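Local coordinates for protein octaprenyl-diphosphate synthase (Bacteroides thetaiotaomicron, PDB 3RMG) that probably transfers prenyl groups to build isoprenoid chains, as a magnesium-dependent member of the FPP/GGPP synthase family, at residues E18-L23 against H71-L76; L76-T81 against A120-H125; S139-K144 against A175-A180. All coordinates share one frame; numbering follows the deposited sequence. Where two conformers were deposited one is given.

Interaction 1 of 3, residues E18-L23 against H71-L76; sequences EDFKAL and HAAVSL
Helix 14-23 crosses helix 67-90 at -50°, the short segments approaching to 9.6 Å between axes and Phe20 and Val74 bringing their CA atoms closest, 7.2 Å apart. Mainly side chains make the contact, and no hydrogen bond crosses it. Phe20 holds its CG anti to the backbone N (chi1 156°), which swings the ring toward the second helix; its CD1 corner rests 3.8 Å from Ala73 CB, while Val74 N lies at the ring edge, close to the ring plane. Val74 CG2 serves two neighbours at once, sitting 3.8 Å from Phe20 CE1 and 4.0 Å from Leu23 CG. In the all-helical isoprenoid synthase fold, helix 67-90 is a core helix that carries the first aspartate-rich sequence near its C-terminal end, and helix 14-23, near the N-terminus, packs here against its earlier turns. Leu23 reaches His71, about one turn before Val74, in a CH-pi contact: CD2 stands over one face of the imidazole, 3.7 Å from the ring centroid and 16° off the normal, displaced toward ND1 and CE1. The other methyl, Leu23 CD1, approaches His71 CE1 at 3.6 Å. The polar edge of this imidazole is engaged by helix 102-128, where His71 ND1 is hydrogen-bonded to His125 ND1.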
# COMPACT_ATOMS: atom_id res chain seq x y z
N GLU A 18 10.52 15.81 -19.54
CA GLU A 18 10.46 14.66 -20.42
C GLU A 18 11.03 13.47 -19.69
O GLU A 18 10.50 12.36 -19.77
CB GLU A 18 11.22 14.92 -21.73
CG GLU A 18 10.43 15.75 -22.74
CD GLU A 18 11.28 16.25 -23.89
OE1 GLU A 18 10.87 17.23 -24.56
OE2 GLU A 18 12.37 15.68 -24.14
N ASP A 19 12.12 13.70 -18.97
CA ASP A 19 12.74 12.63 -18.21
C ASP A 19 11.78 12.12 -17.14
O ASP A 19 11.74 10.93 -16.85
CB ASP A 19 14.03 13.11 -17.56
CG ASP A 19 15.08 13.47 -18.59
OD1 ASP A 19 14.87 13.15 -19.77
OD2 ASP A 19 16.12 14.06 -18.22
N PHE A 20 11.00 13.02 -16.55
CA PHE A 20 10.07 12.58 -15.53
C PHE A 20 8.95 11.74 -16.12
O PHE A 20 8.46 10.80 -15.48
CB PHE A 20 9.42 13.74 -14.80
CG PHE A 20 8.12 13.37 -14.19
CD1 PHE A 20 8.07 12.80 -12.92
CD2 PHE A 20 6.94 13.50 -14.90
CE1 PHE A 20 6.86 12.42 -12.35
CE2 PHE A 20 5.71 13.12 -14.35
CZ PHE A 20 5.67 12.58 -13.07
N LYS A 21 8.51 12.11 -17.32
CA LYS A 21 7.38 11.44 -17.96
C LYS A 21 7.75 10.02 -18.37
O LYS A 21 6.96 9.09 -18.23
CB LYS A 21 6.91 12.23 -19.18
CG LYS A 21 5.40 12.40 -19.25
CD LYS A 21 5.05 13.81 -19.69
CE LYS A 21 3.59 14.16 -19.38
NZ LYS A 21 2.62 13.52 -20.32
N ALA A 22 8.98 9.86 -18.88
CA ALA A 22 9.53 8.56 -19.20
C ALA A 22 9.63 7.70 -17.95
O ALA A 22 9.13 6.58 -17.92
CB ALA A 22 10.92 8.71 -19.83
N LEU A 23 10.27 8.24 -16.92
CA LEU A 23 10.52 7.50 -15.69
C LEU A 23 9.24 7.09 -14.98
O LEU A 23 9.23 6.16 -14.18
CB LEU A 23 11.37 8.35 -14.74
CG LEU A 23 11.88 7.61 -13.51
CD1 LEU A 23 12.71 6.38 -13.92
CD2 LEU A 23 12.66 8.55 -12.62
N HIS A 71 12.95 10.45 -9.27
CA HIS A 71 12.35 9.32 -8.52
C HIS A 71 11.41 9.83 -7.42
O HIS A 71 10.31 9.30 -7.22
CB HIS A 71 13.40 8.35 -7.97
CG HIS A 71 13.95 7.42 -9.01
ND1 HIS A 71 13.16 6.49 -9.66
CD2 HIS A 71 15.20 7.29 -9.52
CE1 HIS A 71 13.91 5.83 -10.53
NE2 HIS A 71 15.14 6.29 -10.46
N ALA A 72 11.83 10.87 -6.71
CA ALA A 72 10.94 11.52 -5.74
C ALA A 72 9.60 11.87 -6.38
O ALA A 72 8.54 11.51 -5.87
CB ALA A 72 11.59 12.75 -5.17
N ALA A 73 9.66 12.57 -7.50
CA ALA A 73 8.45 13.03 -8.16
C ALA A 73 7.56 11.87 -8.58
O ALA A 73 6.35 11.88 -8.36
CB ALA A 73 8.80 13.92 -9.36
N VAL A 74 8.16 10.85 -9.18
CA VAL A 74 7.44 9.63 -9.50
C VAL A 74 6.85 8.99 -8.23
O VAL A 74 5.66 8.67 -8.16
CB VAL A 74 8.36 8.63 -10.21
CG1 VAL A 74 7.64 7.29 -10.48
CG2 VAL A 74 8.86 9.25 -11.51
N SER A 75 7.68 8.84 -7.22
CA SER A 75 7.21 8.22 -5.99
C SER A 75 5.96 8.91 -5.48
O SER A 75 4.95 8.26 -5.24
CB SER A 75 8.28 8.26 -4.91
OG SER A 75 7.77 7.72 -3.72
N LEU A 76 6.03 10.23 -5.31
CA LEU A 76 4.92 10.97 -4.72
C LEU A 76 3.71 10.97 -5.64
O LEU A 76 2.59 10.86 -5.19
CB LEU A 76 5.34 12.39 -4.35
CG LEU A 76 6.22 12.50 -3.09
CD1 LEU A 76 6.77 13.89 -2.93
CD2 LEU A 76 5.47 12.08 -1.82

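Interaction 2 of 3, residues L76-T81 against A120-H125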
# COMPACT_ATOMS: atom_id res chain seq x y z
N LEU A 76 6.03 10.23 -5.31
CA LEU A 76 4.92 10.97 -4.72
C LEU A 76 3.71 10.97 -5.64
O LEU A 76 2.59 10.86 -5.19
CB LEU A 76 5.34 12.39 -4.35
CG LEU A 76 6.22 12.50 -3.09
CD1 LEU A 76 6.77 13.89 -2.93
CD2 LEU A 76 5.47 12.08 -1.82
N GLU A 77 3.94 11.05 -6.94
CA GLU A 77 2.84 10.96 -7.89
C GLU A 77 2.17 9.58 -7.87
O GLU A 77 0.95 9.47 -7.99
CB GLU A 77 3.33 11.32 -9.30
CG GLU A 77 2.21 11.69 -10.26
CD GLU A 77 1.59 13.04 -9.97
OE1 GLU A 77 2.07 13.73 -9.04
OE2 GLU A 77 0.62 13.42 -10.66
N LEU A 78 2.95 8.53 -7.71
CA LEU A 78 2.38 7.19 -7.57
C LEU A 78 1.56 7.06 -6.28
O LEU A 78 0.48 6.44 -6.28
CB LEU A 78 3.49 6.13 -7.59
CG LEU A 78 4.22 6.01 -8.93
CD1 LEU A 78 5.36 5.01 -8.85
CD2 LEU A 78 3.22 5.63 -10.01
N LEU A 79 2.07 7.62 -5.19
CA LEU A 79 1.35 7.57 -3.91
C LEU A 79 -0.02 8.23 -4.03
O LEU A 79 -1.03 7.71 -3.56
CB LEU A 79 2.18 8.24 -2.80
CG LEU A 79 1.53 8.44 -1.44
CD1 LEU A 79 1.04 7.11 -0.90
CD2 LEU A 79 2.52 9.05 -0.47
N HIS A 80 -0.04 9.40 -4.67
CA HIS A 80 -1.27 10.14 -4.91
C HIS A 80 -2.22 9.32 -5.78
O HIS A 80 -3.39 9.14 -5.45
CB HIS A 80 -0.94 11.45 -5.60
CG HIS A 80 -2.14 12.21 -6.05
ND1 HIS A 80 -3.16 12.57 -5.20
CD2 HIS A 80 -2.47 12.71 -7.27
CE1 HIS A 80 -4.07 13.25 -5.87
NE2 HIS A 80 -3.68 13.35 -7.12
N THR A 81 -1.71 8.82 -6.89
CA THR A 81 -2.53 8.01 -7.78
C THR A 81 -3.13 6.83 -7.05
O THR A 81 -4.31 6.52 -7.22
CB THR A 81 -1.75 7.48 -8.98
OG1 THR A 81 -0.89 8.52 -9.49
CG2 THR A 81 -2.71 7.04 -10.07
N ALA A 120 3.22 0.14 -3.86
CA ALA A 120 4.53 -0.49 -3.70
C ALA A 120 5.50 0.13 -4.69
O ALA A 120 6.63 0.48 -4.34
CB ALA A 120 4.42 -2.00 -3.91
N THR A 121 5.07 0.25 -5.93
CA THR A 121 5.93 0.88 -6.92
C THR A 121 6.34 2.26 -6.38
O THR A 121 7.53 2.62 -6.41
CB THR A 121 5.26 0.97 -8.29
OG1 THR A 121 4.86 -0.35 -8.69
CG2 THR A 121 6.23 1.54 -9.33
N SER A 122 5.38 3.01 -5.85
CA SER A 122 5.69 4.29 -5.22
C SER A 122 6.88 4.16 -4.27
O SER A 122 7.79 4.99 -4.29
CB SER A 122 4.48 4.85 -4.48
OG SER A 122 3.45 5.19 -5.39
N LEU A 123 6.88 3.11 -3.45
CA LEU A 123 7.97 2.89 -2.47
C LEU A 123 9.33 2.54 -3.09
O LEU A 123 10.39 2.97 -2.60
CB LEU A 123 7.56 1.81 -1.46
N VAL A 124 9.30 1.75 -4.16
CA VAL A 124 10.49 1.41 -4.92
C VAL A 124 11.16 2.69 -5.41
O VAL A 124 12.37 2.90 -5.21
CB VAL A 124 10.16 0.54 -6.15
CG1 VAL A 124 11.43 0.23 -6.97
CG2 VAL A 124 9.45 -0.73 -5.73
N HIS A 125 10.37 3.57 -6.03
CA HIS A 125 10.95 4.82 -6.52
C HIS A 125 11.57 5.62 -5.38
O HIS A 125 12.67 6.15 -5.51
CB HIS A 125 9.93 5.61 -7.32
CG HIS A 125 9.72 5.09 -8.71
ND1 HIS A 125 10.62 5.31 -9.73
CD2 HIS A 125 8.71 4.35 -9.24
CE1 HIS A 125 10.17 4.73 -10.84
NE2 HIS A 125 9.02 4.14 -10.57
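The His125 imidazole meets Leu78 at CD2, with Leu78 CD1 3.4 Å away and coming in obliquely, while the same ring also meets the ring of His71, two turns before Leu78 on helix 67-90. Helices 67-90 and 102-128 run antiparallel here, their N-to-C directions 166° apart, as neighbouring core helices of the isoprenoid synthase fold. The short segments lie only 8.0 Å apart axis to axis, and a small residue stands at the closest point: the CA atoms of Leu78 and Ser122 are 5.0 Å apart. Leu78 keeps CG beside its backbone N (chi1 -67°), a torsion that sends CD1 along the surface of helix 102-128, where it touches Thr121 CG2 at 3.6 Å as well as the imidazole. Ser122 OG turns toward Leu78 and Leu79, yet its hydrogen bond goes back to Leu118 O in its own helix; the residue has two conformers, and the tightest approaches of this hydroxyl are doubtful. Beyond Thr121 the helix faces the dimer partner: Thr121 OG1 is hydrogen-bonded to Gln143 OE1 of the second subunit. Within helix 67-90, Thr81 OG1 bonds Glu77 O at 2.6 Å, and it and Thr81 N reach that oxygen from opposite faces of the carbonyl plane.

Interaction 3 of 3, residues S139-K144 against A175-A180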
# COMPACT_ATOMS: atom_id res chain seq x y z
N SER A 139 7.36 7.56 3.17
CA SER A 139 6.70 6.53 3.95
C SER A 139 5.83 7.18 5.03
O SER A 139 4.65 6.85 5.15
CB SER A 139 7.69 5.48 4.52
OG SER A 139 8.59 6.02 5.48
N SER A 140 6.37 8.13 5.78
CA SER A 140 5.56 8.74 6.83
C SER A 140 4.33 9.44 6.25
O SER A 140 3.26 9.41 6.84
CB SER A 140 6.37 9.70 7.71
OG SER A 140 6.78 10.81 6.97
N LEU A 141 4.48 10.03 5.07
CA LEU A 141 3.33 10.65 4.41
C LEU A 141 2.30 9.59 4.10
O LEU A 141 1.10 9.81 4.28
CB LEU A 141 3.75 11.36 3.11
CG LEU A 141 2.59 11.95 2.31
CD1 LEU A 141 2.02 13.12 3.07
CD2 LEU A 141 3.00 12.37 0.90
N GLY A 142 2.75 8.44 3.60
CA GLY A 142 1.84 7.33 3.35
C GLY A 142 1.05 7.03 4.61
O GLY A 142 -0.18 6.88 4.58
N GLN A 143 1.74 6.96 5.74
CA GLN A 143 1.08 6.79 7.02
C GLN A 143 0.01 7.86 7.23
O GLN A 143 -1.18 7.56 7.31
CB GLN A 143 2.09 6.85 8.17
CG GLN A 143 2.71 5.54 8.52
CD GLN A 143 3.07 5.47 9.98
OE1 GLN A 143 2.81 4.47 10.65
NE2 GLN A 143 3.66 6.54 10.49
N LYS A 144 0.44 9.12 7.31
CA LYS A 144 -0.49 10.24 7.53
C LYS A 144 -1.77 10.13 6.71
O LYS A 144 -2.86 10.13 7.27
CB LYS A 144 0.19 11.59 7.26
CG LYS A 144 -0.77 12.78 7.40
CD LYS A 144 -0.15 14.09 6.90
CE LYS A 144 0.99 14.56 7.79
NZ LYS A 144 1.99 15.39 7.04
N ALA A 175 -2.70 19.42 0.80
CA ALA A 175 -1.57 20.32 1.02
C ALA A 175 -0.38 19.55 1.56
O ALA A 175 0.78 19.96 1.36
CB ALA A 175 -1.97 21.46 1.95
N ALA A 176 -0.64 18.43 2.25
CA ALA A 176 0.44 17.59 2.74
C ALA A 176 1.20 17.00 1.57
O ALA A 176 2.42 16.90 1.61
CB ALA A 176 -0.09 16.49 3.65
N LEU A 177 0.47 16.65 0.51
CA LEU A 177 1.10 16.13 -0.70
C LEU A 177 1.93 17.20 -1.42
O LEU A 177 3.09 16.96 -1.77
CB LEU A 177 0.05 15.56 -1.66
CG LEU A 177 0.58 14.92 -2.95
CD1 LEU A 177 1.61 13.83 -2.67
CD2 LEU A 177 -0.58 14.35 -3.78
N PHE A 178 1.35 18.37 -1.65
CA PHE A 178 2.11 19.46 -2.25
C PHE A 178 3.35 19.83 -1.41
O PHE A 178 4.42 20.06 -1.96
CB PHE A 178 1.23 20.69 -2.50
CG PHE A 178 0.41 20.61 -3.76
CD1 PHE A 178 -0.80 19.93 -3.78
CD2 PHE A 178 0.85 21.22 -4.93
CE1 PHE A 178 -1.57 19.86 -4.94
CE2 PHE A 178 0.10 21.17 -6.09
CZ PHE A 178 -1.11 20.49 -6.10
N ALA A 179 3.21 19.90 -0.10
CA ALA A 179 4.36 20.19 0.78
C ALA A 179 5.41 19.10 0.63
O ALA A 179 6.61 19.37 0.55
CB ALA A 179 3.91 20.30 2.24
N ALA A 180 4.95 17.85 0.57
CA ALA A 180 5.86 16.73 0.42
C ALA A 180 6.61 16.85 -0.90
O ALA A 180 7.82 16.65 -0.97
CB ALA A 180 5.10 15.40 0.51
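Leu141 leads its side chain from helix 132-154 straight at helix 174-188, touching Ala176, Leu177 and Ala180. Its CB points toward the other helix, and with CG anti to the backbone N (chi1 176°) the fork is carried toward helix 174-188, so that each methyl has its own neighbours. CD1 settles 4.0 Å from Ala176 CB; CD2 lies 3.7 Å from Ala180 CB and 4.1 Å from Leu177 CD1, the two leucines crossing at about a right angle. The segments are antiparallel, 175° between their directions, but 11.0 Å apart axis to axis, and helix 67-90 comes in at the side, placing Leu76 and Leu79 against Leu141 within the helical bundle of the fold. One turn on, Lys144 lays its chain beside Ala176, CD 4.0 Å from Ala176 CB, and bends at chi3 (-68°). Replacing Leu141 by an alanine removes both methyls and is likely to open a gap between the helices facing Ala176 and Ala180, leaving Leu177 CD1 without its partner from helix 132-154. With no hydrogen bond across it, the contact rests mainly on Leu141 against two alanine methyls and Leu177, with the Lys144 methylenes at the margin, which implies cohesion by non-directional apolar packing.

Helix 67-90 runs through the whole set: its earlier part receives helix 14-23 in interaction 1, and its next turns pack on helix 102-128 in interaction 2, the two segments sharing Leu76, whose side chain instead turns to helices 132-154 and 174-188. Leu76 CD2 lies 3.7 Å from Leu141 CD2, carrying the same helix to interaction 3, and Leu79 CD2 comes similarly close. All three are largely buried, but interaction 3 lies nearest the chain centre, its centre about 10 Å away against 17 Å for interaction 1, although it alone includes an exposed residue, Lys144. Aromatic rings take part in interactions 1 and 2, the latter with the closer helix axes, whereas interaction 3 is aliphatic, with a lysine chain at its edge. Interactions 2 and 3 also border the second subunit.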